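Local coordinates for protein aspartokinase (Synechocystis, PDB 3L76) that probably catalyses ATP-dependent phosphorylation of the beta-carboxyl group of L-aspartate, an early step toward threonine and lysine, and binds both amino acids in pockets formed by its ACT domains, at residues V37-A42 against T157-L162; L432-G437 against I538-V543; G457-L462 against R491-M496; E554-E559 against V578-A583. One frame throughout, in Å; residues are numbered along the deposited sequence.

In the fold
From the N terminus, contact 1 comes first, closing a loop of 114 residues within the amino acid kinase part by bringing helix 154-166 against strand 35-40. The chain then runs on into the ACT domains. Contact 2 opens at 432 and does not close until 543, where the linker before strand 437-453 meets the turn that starts helix 543-552. Contact 3 is nested inside that loop and packs helix 458-468 onto strand 490-498. Contact 4 follows in series, joining the loop after helix 543-552 to helix 577-587. The centres of contacts 1 and 4 lie about 41 Å apart, those of contacts 2 and 4 about 19 Å. Contacts 2, 3 and 4 each adjoin a bound lysine or threonine.

Contact 1 (V37-A42 against T157-L162)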
loop_
_atom_site.group_PDB
_atom_site.type_symbol
_atom_site.label_atom_id
_atom_site.label_comp_id
_atom_site.label_asym_id
_atom_site.label_seq_id
_atom_site.Cartn_x
_atom_site.Cartn_y
_atom_site.Cartn_z
ATOM N N VAL A 37 -21.802 -2.106 -7.002
ATOM C CA VAL A 37 -20.348 -2.134 -7.120
ATOM C C VAL A 37 -19.811 -0.741 -6.815
ATOM O O VAL A 37 -20.196 0.235 -7.459
ATOM C CB VAL A 37 -19.890 -2.552 -8.520
ATOM C CG1 VAL A 37 -18.382 -2.391 -8.652
ATOM C CG2 VAL A 37 -20.309 -3.991 -8.801
ATOM N N VAL A 38 -18.928 -0.651 -5.825
ATOM C CA VAL A 38 -18.429 0.641 -5.380
ATOM C C VAL A 38 -16.944 0.849 -5.667
ATOM O O VAL A 38 -16.107 0.001 -5.355
ATOM C CB VAL A 38 -18.695 0.867 -3.885
ATOM C CG1 VAL A 38 -18.117 2.195 -3.441
ATOM C CG2 VAL A 38 -20.175 0.833 -3.609
ATOM N N VAL A 39 -16.642 1.993 -6.275
ATOM C CA VAL A 39 -15.279 2.444 -6.494
ATOM C C VAL A 39 -15.010 3.587 -5.522
ATOM O O VAL A 39 -15.840 4.474 -5.344
ATOM C CB VAL A 39 -15.084 2.987 -7.918
ATOM C CG1 VAL A 39 -13.716 3.629 -8.038
ATOM C CG2 VAL A 39 -15.273 1.888 -8.975
ATOM N N VAL A 40 -13.855 3.570 -4.877
ATOM C CA VAL A 40 -13.549 4.602 -3.901
ATOM C C VAL A 40 -12.175 5.161 -4.188
ATOM O O VAL A 40 -11.267 4.425 -4.579
ATOM C CB VAL A 40 -13.575 4.046 -2.448
ATOM C CG1 VAL A 40 -13.550 5.174 -1.441
ATOM C CG2 VAL A 40 -14.804 3.182 -2.226
ATOM N N SER A 41 -12.023 6.467 -4.001
ATOM C CA SER A 41 -10.725 7.114 -4.156
ATOM C C SER A 41 -9.963 7.059 -2.848
ATOM O O SER A 41 -10.554 6.841 -1.798
ATOM C CB SER A 41 -10.904 8.574 -4.577
ATOM O OG SER A 41 -11.535 8.660 -5.839
ATOM N N ALA A 42 -8.652 7.258 -2.906
ATOM C CA ALA A 42 -7.873 7.438 -1.687
ATOM C C ALA A 42 -8.526 8.529 -0.839
ATOM O O ALA A 42 -9.237 9.384 -1.368
ATOM C CB ALA A 42 -6.437 7.788 -2.018
ATOM N N THR A 157 -12.649 6.705 -14.465
ATOM C CA THR A 157 -12.520 5.821 -15.613
ATOM C C THR A 157 -12.750 4.372 -15.230
ATOM O O THR A 157 -13.395 3.634 -15.973
ATOM C CB THR A 157 -11.139 5.952 -16.282
ATOM O OG1 THR A 157 -11.092 7.155 -17.073
ATOM C CG2 THR A 157 -10.856 4.725 -17.155
ATOM N N SER A 158 -12.222 3.963 -14.075
ATOM C CA SER A 158 -12.420 2.601 -13.593
ATOM C C SER A 158 -13.904 2.350 -13.445
ATOM O O SER A 158 -14.418 1.336 -13.892
ATOM C CB SER A 158 -11.716 2.366 -12.253
ATOM O OG SER A 158 -10.308 2.453 -12.387
ATOM N N ALA A 159 -14.593 3.300 -12.823
ATOM C CA ALA A 159 -16.014 3.144 -12.541
ATOM C C ALA A 159 -16.818 2.917 -13.810
ATOM O O ALA A 159 -17.609 1.976 -13.904
ATOM C CB ALA A 159 -16.540 4.348 -11.795
ATOM N N VAL A 160 -16.618 3.788 -14.789
ATOM C CA VAL A 160 -17.322 3.666 -16.053
ATOM C C VAL A 160 -16.968 2.365 -16.768
ATOM O O VAL A 160 -17.862 1.639 -17.194
ATOM C CB VAL A 160 -17.091 4.899 -16.976
ATOM C CG1 VAL A 160 -17.614 4.620 -18.367
ATOM C CG2 VAL A 160 -17.773 6.139 -16.398
ATOM N N ALA A 161 -15.673 2.075 -16.899
ATOM C CA ALA A 161 -15.220 0.804 -17.492
ATOM C C ALA A 161 -15.872 -0.412 -16.830
ATOM O O ALA A 161 -16.174 -1.403 -17.493
ATOM C CB ALA A 161 -13.710 0.686 -17.428
ATOM N N LEU A 162 -16.100 -0.325 -15.521
ATOM C CA LEU A 162 -16.692 -1.422 -14.771
ATOM C C LEU A 162 -18.156 -1.552 -15.107
ATOM O O LEU A 162 -18.629 -2.645 -15.391
ATOM C CB LEU A 162 -16.520 -1.212 -13.263
ATOM C CG LEU A 162 -15.224 -1.758 -12.679
ATOM C CD1 LEU A 162 -15.057 -1.284 -11.263
ATOM C CD2 LEU A 162 -15.227 -3.270 -12.752
#
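V39 presses one of its two methyls, CG2, against A159 and L162 of the helix. With CG1 anti to the backbone N (chi1 172°), CG2 is left on the side facing the helix, where it lies 3.9 Å from the CA of A159 and 3.9 Å from the CD1 of L162. A159 suits its place because a single methyl lets the valine come close to the helix backbone; its CB is 4.0 Å from V39 CG2. L162, one helical turn further on, extends its CD1 branch across the valine at a slant. The same CD1 is at 4.4 Å from V37 CG1, a looser contact two residues back along the strand. Strand 37-40 and helix 157-162 run almost antiparallel, 163° between their directions, with axes 8.8 Å apart at closest approach. No hydrogen bond crosses the interface, which is wholly aliphatic and buried. Beta-branched valines fit an inner strand, and they serve both of its faces: V37 and V39 meet this helix, while V38 and V40 touch L81 of helix 63-87. Helices packed on the two sides of a largely parallel sheet are the mark of the three-layer alpha/beta/alpha sandwich of the amino acid kinase fold.

Contact 2 (L432-G437 against I538-V543); sequences LPAVRG and IGHPGV. With LYS (lysine), chain E.
The methyl group of A434 is met by H540 and V543, the two ends of a tight turn that also holds a bound lysine. H540 comes first. With CG anti to the backbone N (chi1 -169°), the ring lies beside A434, its CE1 4.1 Å from A434 CB in an oblique approach. Its backbone N makes a weak hydrogen bond to D298, itself part of the lysine pocket. P541 and G542 form the corner of a type II beta turn from H540 to V543. Proline is well suited to the first corner position, and G542, with phi 89°, takes backbone angles at which a side chain would collide with the preceding carbonyl oxygen. G542 is also the N-cap residue. V543 then begins the helix and faces two ways. Its N gives a weak hydrogen bond of 3.0 Å to the lysine OXT, whereas its methyls turn to the linker: CG2 lies 3.5 Å from A434 CB, and CG1 lies 4.3 Å from V435 CG2. A434, being small, lets the linker come close to both partners. Beyond this patch V435 also packs on F588 and L590, R436 forms a salt bridge with E201, and R436 and G437 together face V533 in a classic beta bulge. The linker thus enters strand 437-453 beside strand 520-533, with helix 543-552 starting from the turn.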
loop_
_atom_site.group_PDB
_atom_site.type_symbol
_atom_site.label_atom_id
_atom_site.label_comp_id
_atom_site.label_asym_id
_atom_site.label_seq_id
_atom_site.Cartn_x
_atom_site.Cartn_y
_atom_site.Cartn_z
ATOM N N LEU A 432 -33.827 19.751 -28.368
ATOM C CA LEU A 432 -32.483 20.036 -27.857
ATOM C C LEU A 432 -32.169 21.536 -27.917
ATOM O O LEU A 432 -32.303 22.152 -28.975
ATOM C CB LEU A 432 -31.434 19.248 -28.649
ATOM C CG LEU A 432 -30.385 18.425 -27.890
ATOM C CD1 LEU A 432 -29.415 19.314 -27.131
ATOM C CD2 LEU A 432 -31.048 17.434 -26.947
ATOM N N PRO A 433 -31.739 22.130 -26.785
ATOM C CA PRO A 433 -31.518 23.583 -26.772
ATOM C C PRO A 433 -30.296 23.989 -27.588
ATOM O O PRO A 433 -29.370 23.189 -27.740
ATOM C CB PRO A 433 -31.259 23.894 -25.288
ATOM C CG PRO A 433 -31.546 22.628 -24.536
ATOM C CD PRO A 433 -31.353 21.514 -25.506
ATOM N N ALA A 434 -30.284 25.222 -28.084
ATOM C CA ALA A 434 -29.157 25.706 -28.869
ATOM C C ALA A 434 -27.865 25.775 -28.048
ATOM O O ALA A 434 -26.812 25.326 -28.501
ATOM C CB ALA A 434 -29.478 27.060 -29.472
ATOM N N VAL A 435 -27.956 26.347 -26.847
ATOM C CA VAL A 435 -26.809 26.481 -25.955
ATOM C C VAL A 435 -27.092 25.831 -24.597
ATOM O O VAL A 435 -28.154 26.031 -24.025
ATOM C CB VAL A 435 -26.445 27.967 -25.755
ATOM C CG1 VAL A 435 -25.562 28.166 -24.523
ATOM C CG2 VAL A 435 -25.775 28.516 -27.009
ATOM N N ARG A 436 -26.143 25.055 -24.083
ATOM C CA ARG A 436 -26.311 24.409 -22.784
ATOM C C ARG A 436 -25.527 25.101 -21.665
ATOM O O ARG A 436 -26.000 25.201 -20.540
ATOM C CB ARG A 436 -25.917 22.937 -22.864
ATOM C CG ARG A 436 -26.155 22.161 -21.583
ATOM C CD ARG A 436 -26.848 20.850 -21.883
ATOM N NE ARG A 436 -28.301 20.943 -21.784
ATOM C CZ ARG A 436 -29.149 20.060 -22.305
ATOM N NH1 ARG A 436 -28.700 19.018 -22.989
ATOM N NH2 ARG A 436 -30.454 20.228 -22.152
ATOM N N GLY A 437 -24.323 25.563 -21.976
ATOM C CA GLY A 437 -23.512 26.282 -21.011
ATOM C C GLY A 437 -22.470 27.148 -21.689
ATOM O O GLY A 437 -22.218 27.007 -22.880
ATOM N N ILE A 538 -26.607 22.420 -33.803
ATOM C CA ILE A 538 -26.484 21.708 -35.066
ATOM C C ILE A 538 -27.784 21.774 -35.883
ATOM O O ILE A 538 -28.863 21.413 -35.404
ATOM C CB ILE A 538 -26.115 20.239 -34.827
ATOM C CG1 ILE A 538 -24.765 20.129 -34.119
ATOM C CG2 ILE A 538 -26.071 19.478 -36.126
ATOM C CD1 ILE A 538 -24.379 18.686 -33.777
ATOM N N GLY A 539 -27.679 22.231 -37.125
ATOM C CA GLY A 539 -28.856 22.399 -37.958
ATOM C C GLY A 539 -29.826 23.405 -37.374
ATOM O O GLY A 539 -31.033 23.240 -37.488
ATOM N N HIS A 540 -29.288 24.447 -36.747
ATOM C CA HIS A 540 -30.091 25.469 -36.086
ATOM C C HIS A 540 -29.543 26.867 -36.419
ATOM O O HIS A 540 -28.631 27.362 -35.765
ATOM C CB HIS A 540 -30.077 25.219 -34.575
ATOM C CG HIS A 540 -31.069 26.038 -33.810
ATOM N ND1 HIS A 540 -30.796 27.315 -33.371
ATOM C CD2 HIS A 540 -32.327 25.761 -33.403
ATOM C CE1 HIS A 540 -31.847 27.793 -32.729
ATOM N NE2 HIS A 540 -32.791 26.869 -32.736
ATOM N N PRO A 541 -30.088 27.502 -37.461
ATOM C CA PRO A 541 -29.529 28.788 -37.889
ATOM C C PRO A 541 -29.658 29.876 -36.825
ATOM O O PRO A 541 -30.587 29.846 -36.022
ATOM C CB PRO A 541 -30.360 29.141 -39.129
ATOM C CG PRO A 541 -30.839 27.826 -39.644
ATOM C CD PRO A 541 -31.082 26.987 -38.412
ATOM N N GLY A 542 -28.703 30.802 -36.809
ATOM C CA GLY A 542 -28.767 31.952 -35.930
ATOM C C GLY A 542 -28.171 31.813 -34.540
ATOM O O GLY A 542 -28.255 32.768 -33.764
ATOM N N VAL A 543 -27.579 30.663 -34.205
ATOM C CA VAL A 543 -26.948 30.524 -32.891
ATOM C C VAL A 543 -25.671 31.362 -32.800
ATOM O O VAL A 543 -25.488 32.177 -31.895
ATOM C CB VAL A 543 -26.619 29.066 -32.540
ATOM C CG1 VAL A 543 -25.810 29.011 -31.259
ATOM C CG2 VAL A 543 -27.894 28.254 -32.396
HETATM N N LYS E . -25.084 25.950 -36.860
HETATM C CA LYS E . -25.143 27.107 -35.977
HETATM C C LYS E . -25.525 28.359 -36.780
HETATM O O LYS E . -25.666 28.310 -38.012
HETATM C CB LYS E . -23.815 27.306 -35.233
HETATM C CG LYS E . -22.567 27.424 -36.135
HETATM C CD LYS E . -21.289 27.621 -35.294
HETATM C CE LYS E . -20.825 26.317 -34.647
HETATM N NZ LYS E . -20.662 25.237 -35.683
HETATM O OXT LYS E . -25.727 29.437 -36.214
#

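Contact 3 (G457-L462 against R491-M496); sequences GMAAQL and RDIAFM. With THR (threonine), chain D.
I493 sends its CD1 methyl up from the strand to meet A459 and L462, two residues of the overlying helix. The side chain is extended: CG1 stands anti to the carbonyl carbon (chi1 -63°) and the chain is straight beyond it, which carries CD1 the full length of the residue away from the sheet. There it lies 4.2 Å from A459 CB and 4.3 Å from L462 CD1. The same methyl is 4.1 Å from CG2 of the bound threonine, so it also forms part of the greasy wall beside the ligand. A459 needs to be small, since its CB lies over this methyl while its backbone N is given to the ligand. This is the beta-alpha-beta-beta-alpha-beta fold of an ACT domain, whose helix 458-468 lies on an antiparallel sheet that includes strands 437-453 and 490-498. At the helix start G457 is the N-cap, at backbone angles where a side chain would run into the carbonyl oxygen before it, which calls for glycine. From the first turn A459 N bonds the threonine OXT at 3.0 Å, fairly straight at 161°, and the helix end would probably favour this negative charge. M458 starts toward the strand, but bends at its second and third torsions; its end leads away from the strand, and the side chain packs on W516. Toward the start of the strand segment, R491 makes a salt bridge to D454, whose other carboxylate oxygen binds the threonine; the arginine is therefore a second-shell residue that probably steadies a first-shell one. F495, further along the strand, sets its ring edge-to-face with that of F463.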
loop_
_atom_site.group_PDB
_atom_site.type_symbol
_atom_site.label_atom_id
_atom_site.label_comp_id
_atom_site.label_asym_id
_atom_site.label_seq_id
_atom_site.Cartn_x
_atom_site.Cartn_y
_atom_site.Cartn_z
ATOM N N GLY A 457 3.491 20.440 -44.483
ATOM C CA GLY A 457 4.545 20.288 -43.500
ATOM C C GLY A 457 4.905 21.519 -42.675
ATOM O O GLY A 457 5.600 21.414 -41.667
ATOM N N MET A 458 4.437 22.690 -43.086
ATOM C CA MET A 458 4.771 23.911 -42.362
ATOM C C MET A 458 4.177 23.938 -40.951
ATOM O O MET A 458 4.908 24.109 -39.986
ATOM C CB MET A 458 4.373 25.143 -43.171
ATOM C CG MET A 458 5.086 25.240 -44.517
ATOM S SD MET A 458 6.890 25.395 -44.349
ATOM C CE MET A 458 7.425 23.767 -44.801
ATOM N N ALA A 459 2.864 23.754 -40.832
ATOM C CA ALA A 459 2.219 23.659 -39.520
ATOM C C ALA A 459 2.791 22.508 -38.688
ATOM O O ALA A 459 2.958 22.625 -37.478
ATOM C CB ALA A 459 0.706 23.484 -39.671
ATOM N N ALA A 460 3.052 21.384 -39.342
ATOM C CA ALA A 460 3.666 20.242 -38.684
ATOM C C ALA A 460 4.952 20.652 -37.991
ATOM O O ALA A 460 5.152 20.365 -36.809
ATOM C CB ALA A 460 3.943 19.107 -39.686
ATOM N N GLN A 461 5.822 21.334 -38.722
ATOM C CA GLN A 461 7.135 21.661 -38.177
ATOM C C GLN A 461 7.090 22.698 -37.048
ATOM O O GLN A 461 7.889 22.641 -36.119
ATOM C CB GLN A 461 8.141 22.005 -39.291
ATOM C CG GLN A 461 8.517 23.463 -39.443
ATOM C CD GLN A 461 9.438 23.676 -40.631
ATOM O OE1 GLN A 461 9.522 22.826 -41.521
ATOM N NE2 GLN A 461 10.135 24.805 -40.650
ATOM N N LEU A 462 6.122 23.603 -37.105
ATOM C CA LEU A 462 5.985 24.617 -36.073
ATOM C C LEU A 462 5.422 24.012 -34.801
ATOM O O LEU A 462 5.902 24.278 -33.701
ATOM C CB LEU A 462 5.079 25.745 -36.555
ATOM C CG LEU A 462 5.626 26.562 -37.727
ATOM C CD1 LEU A 462 4.509 27.286 -38.423
ATOM C CD2 LEU A 462 6.716 27.529 -37.269
ATOM N N ARG A 491 -0.202 31.810 -45.305
ATOM C CA ARG A 491 -1.320 32.099 -44.418
ATOM C C ARG A 491 -0.740 32.436 -43.049
ATOM O O ARG A 491 0.362 32.026 -42.742
ATOM C CB ARG A 491 -2.253 30.886 -44.302
ATOM C CG ARG A 491 -2.827 30.360 -45.603
ATOM C CD ARG A 491 -3.704 29.108 -45.378
ATOM N NE ARG A 491 -3.951 28.423 -46.644
ATOM C CZ ARG A 491 -5.052 28.565 -47.374
ATOM N NH1 ARG A 491 -6.042 29.335 -46.943
ATOM N NH2 ARG A 491 -5.165 27.922 -48.531
ATOM N N ASP A 492 -1.474 33.199 -42.252
ATOM C CA ASP A 492 -1.122 33.434 -40.870
ATOM C C ASP A 492 -1.653 32.284 -40.042
ATOM O O ASP A 492 -2.705 31.723 -40.352
ATOM C CB ASP A 492 -1.744 34.738 -40.379
ATOM C CG ASP A 492 -1.160 35.958 -41.053
ATOM O OD1 ASP A 492 -0.072 35.845 -41.664
ATOM O OD2 ASP A 492 -1.793 37.031 -40.954
ATOM N N ILE A 493 -0.922 31.931 -38.991
ATOM C CA ILE A 493 -1.370 30.907 -38.064
ATOM C C ILE A 493 -1.374 31.503 -36.676
ATOM O O ILE A 493 -0.339 31.935 -36.195
ATOM C CB ILE A 493 -0.449 29.653 -38.082
ATOM C CG1 ILE A 493 -0.471 28.985 -39.455
ATOM C CG2 ILE A 493 -0.864 28.645 -36.992
ATOM C CD1 ILE A 493 0.349 27.705 -39.524
ATOM N N ALA A 494 -2.541 31.537 -36.042
ATOM C CA ALA A 494 -2.650 31.952 -34.653
ATOM C C ALA A 494 -2.924 30.744 -33.743
ATOM O O ALA A 494 -3.614 29.799 -34.134
ATOM C CB ALA A 494 -3.752 32.995 -34.501
ATOM N N PHE A 495 -2.392 30.780 -32.527
ATOM C CA PHE A 495 -2.637 29.706 -31.577
ATOM C C PHE A 495 -2.536 30.250 -30.172
ATOM O O PHE A 495 -2.024 31.339 -29.971
ATOM C CB PHE A 495 -1.661 28.541 -31.784
ATOM C CG PHE A 495 -0.233 28.867 -31.454
ATOM C CD1 PHE A 495 0.599 29.438 -32.404
ATOM C CD2 PHE A 495 0.290 28.589 -30.197
ATOM C CE1 PHE A 495 1.931 29.742 -32.103
ATOM C CE2 PHE A 495 1.618 28.893 -29.896
ATOM C CZ PHE A 495 2.438 29.469 -30.853
ATOM N N MET A 496 -3.030 29.497 -29.198
ATOM C CA MET A 496 -2.999 29.957 -27.819
ATOM C C MET A 496 -2.328 28.960 -26.897
ATOM O O MET A 496 -2.472 27.748 -27.064
ATOM C CB MET A 496 -4.400 30.293 -27.318
ATOM C CG MET A 496 -4.973 31.546 -27.948
ATOM S SD MET A 496 -6.742 31.656 -27.701
ATOM C CE MET A 496 -7.360 31.156 -29.296
HETATM N N THR D . -0.564 24.924 -45.577
HETATM C CA THR D . 0.403 24.753 -44.495
HETATM C C THR D . 0.525 23.279 -44.146
HETATM O O THR D . -0.263 22.449 -44.637
HETATM C CB THR D . 0.008 25.524 -43.228
HETATM O OG1 THR D . -1.264 25.049 -42.757
HETATM C CG2 THR D . -0.054 27.039 -43.508
HETATM O OXT THR D . 1.422 22.912 -43.374
#

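Contact 4 (E554-E559 against V578-A583); sequences ENINIE and VDALKA. With THR (threonine), chain C.
In this ACT domain the loop between helix 543-552 and strand 560-563 carries part of a threonine site on one side and, through I556, packs on helix 577-587 with the other. I556 runs straight out to CD1 (chi2 173°), which puts that methyl against the helix backbone, 3.9 Å from A580 CA and 4.2 Å from D579 CB. A580, with only a methyl, leaves the isoleucine room to come so near. At the solvent edge E554 lays its CG 4.4 Å from A583 CB. The carboxylates of E554 and D579 would tend to repel, but R576 forms a salt bridge with D579 and a long, weak ion pair with E554, which probably offsets this. N555, at positive phi, is the C-prime residue of the Schellman motif that ends helix 543-552. N557 and I558 then turn to the ligand. OD1 of N557 accepts a hydrogen bond from the threonine N at 2.6 Å, and the I558 O takes another from that N at 3.0 Å. In return I558 N donates to the threonine O at 3.0 Å, an angle of 157°. ND2 of N557 makes a weak hydrogen bond to D280, which also binds the threonine. A leucine in place of N557 would probably leave the ligand's amine without one of its acceptors and remove the weak bond to D280. Around the contact, I556 sits among L551 of helix 543-552 and V572 of strand 567-573, while A580 rests on L551 and on V530 of strand 520-533.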
loop_
_atom_site.group_PDB
_atom_site.type_symbol
_atom_site.label_atom_id
_atom_site.label_comp_id
_atom_site.label_asym_id
_atom_site.label_seq_id
_atom_site.Cartn_x
_atom_site.Cartn_y
_atom_site.Cartn_z
ATOM N N GLU A 554 -22.535 44.966 -26.289
ATOM C CA GLU A 554 -21.710 45.416 -25.184
ATOM C C GLU A 554 -20.480 46.130 -25.713
ATOM O O GLU A 554 -19.559 46.405 -24.963
ATOM C CB GLU A 554 -21.289 44.223 -24.320
ATOM C CG GLU A 554 -22.314 43.852 -23.275
ATOM C CD GLU A 554 -22.345 44.863 -22.159
ATOM O OE1 GLU A 554 -23.433 45.405 -21.881
ATOM O OE2 GLU A 554 -21.270 45.134 -21.578
ATOM N N ASN A 555 -20.478 46.420 -27.011
ATOM C CA ASN A 555 -19.328 47.012 -27.692
ATOM C C ASN A 555 -18.038 46.248 -27.408
ATOM O O ASN A 555 -17.040 46.815 -26.972
ATOM C CB ASN A 555 -19.176 48.496 -27.341
ATOM C CG ASN A 555 -18.303 49.240 -28.333
ATOM O OD1 ASN A 555 -17.268 48.744 -28.768
ATOM N ND2 ASN A 555 -18.723 50.434 -28.698
ATOM N N ILE A 556 -18.076 44.946 -27.655
ATOM C CA ILE A 556 -16.931 44.078 -27.427
ATOM C C ILE A 556 -16.414 43.575 -28.775
ATOM O O ILE A 556 -17.151 42.989 -29.570
ATOM C CB ILE A 556 -17.309 42.895 -26.493
ATOM C CG1 ILE A 556 -17.501 43.389 -25.066
ATOM C CG2 ILE A 556 -16.250 41.817 -26.503
ATOM C CD1 ILE A 556 -18.033 42.336 -24.120
ATOM N N ASN A 557 -15.148 43.831 -29.053
ATOM C CA ASN A 557 -14.605 43.436 -30.336
ATOM C C ASN A 557 -14.205 41.969 -30.343
ATOM O O ASN A 557 -13.649 41.461 -29.370
ATOM C CB ASN A 557 -13.414 44.314 -30.718
ATOM C CG ASN A 557 -12.909 44.024 -32.115
ATOM O OD1 ASN A 557 -13.672 44.052 -33.081
ATOM N ND2 ASN A 557 -11.615 43.734 -32.229
ATOM N N ILE A 558 -14.477 41.298 -31.454
ATOM C CA ILE A 558 -14.142 39.890 -31.571
ATOM C C ILE A 558 -12.843 39.728 -32.346
ATOM O O ILE A 558 -12.789 40.009 -33.543
ATOM C CB ILE A 558 -15.269 39.101 -32.252
ATOM C CG1 ILE A 558 -16.584 39.291 -31.488
ATOM C CG2 ILE A 558 -14.893 37.624 -32.354
ATOM C CD1 ILE A 558 -17.779 38.695 -32.186
ATOM N N GLU A 559 -11.797 39.279 -31.658
ATOM C CA GLU A 559 -10.472 39.194 -32.261
ATOM C C GLU A 559 -10.312 37.947 -33.123
ATOM O O GLU A 559 -9.753 37.999 -34.213
ATOM C CB GLU A 559 -9.380 39.236 -31.185
ATOM C CG GLU A 559 -9.462 40.427 -30.230
ATOM C CD GLU A 559 -8.187 40.619 -29.417
ATOM O OE1 GLU A 559 -7.111 40.192 -29.890
ATOM O OE2 GLU A 559 -8.254 41.199 -28.310
ATOM N N VAL A 578 -14.785 38.788 -18.590
ATOM C CA VAL A 578 -15.900 38.640 -17.670
ATOM C C VAL A 578 -17.170 39.257 -18.243
ATOM O O VAL A 578 -18.238 38.645 -18.196
ATOM C CB VAL A 578 -15.593 39.251 -16.297
ATOM C CG1 VAL A 578 -16.839 39.237 -15.428
ATOM C CG2 VAL A 578 -14.473 38.486 -15.622
ATOM N N ASP A 579 -17.058 40.460 -18.792
ATOM C CA ASP A 579 -18.224 41.118 -19.371
ATOM C C ASP A 579 -18.804 40.257 -20.482
ATOM O O ASP A 579 -20.017 40.139 -20.629
ATOM C CB ASP A 579 -17.862 42.496 -19.931
ATOM C CG ASP A 579 -17.080 43.338 -18.953
ATOM O OD1 ASP A 579 -16.224 42.786 -18.231
ATOM O OD2 ASP A 579 -17.312 44.561 -18.918
ATOM N N ALA A 580 -17.923 39.659 -21.267
ATOM C CA ALA A 580 -18.342 38.851 -22.397
ATOM C C ALA A 580 -19.013 37.567 -21.920
ATOM O O ALA A 580 -19.966 37.093 -22.527
ATOM C CB ALA A 580 -17.155 38.553 -23.295
ATOM N N LEU A 581 -18.525 37.018 -20.814
ATOM C CA LEU A 581 -19.109 35.806 -20.268
ATOM C C LEU A 581 -20.532 36.063 -19.801
ATOM O O LEU A 581 -21.427 35.245 -20.035
ATOM C CB LEU A 581 -18.262 35.246 -19.117
ATOM C CG LEU A 581 -18.822 33.984 -18.441
ATOM C CD1 LEU A 581 -18.798 32.777 -19.369
ATOM C CD2 LEU A 581 -18.075 33.688 -17.159
ATOM N N LYS A 582 -20.731 37.195 -19.131
ATOM C CA LYS A 582 -22.041 37.554 -18.607
ATOM C C LYS A 582 -23.023 37.748 -19.753
ATOM O O LYS A 582 -24.162 37.294 -19.694
ATOM C CB LYS A 582 -21.955 38.823 -17.760
ATOM C CG LYS A 582 -21.195 38.678 -16.444
ATOM C CD LYS A 582 -21.128 40.019 -15.725
ATOM C CE LYS A 582 -20.366 39.951 -14.413
ATOM N NZ LYS A 582 -20.270 41.308 -13.796
ATOM N N ALA A 583 -22.565 38.415 -20.802
ATOM C CA ALA A 583 -23.380 38.646 -21.990
ATOM C C ALA A 583 -23.850 37.340 -22.624
ATOM O O ALA A 583 -25.026 37.200 -22.967
ATOM C CB ALA A 583 -22.613 39.487 -23.004
HETATM N N THR C . -13.992 42.367 -35.047
HETATM C CA THR C . -15.233 42.140 -35.799
HETATM C C THR C . -16.446 42.034 -34.881
HETATM O O THR C . -16.305 42.077 -33.646
HETATM C CB THR C . -15.141 40.898 -36.705
HETATM O OG1 THR C . -14.930 39.723 -35.904
HETATM C CG2 THR C . -13.973 41.050 -37.670
HETATM O OXT THR C . -17.580 41.936 -35.367
#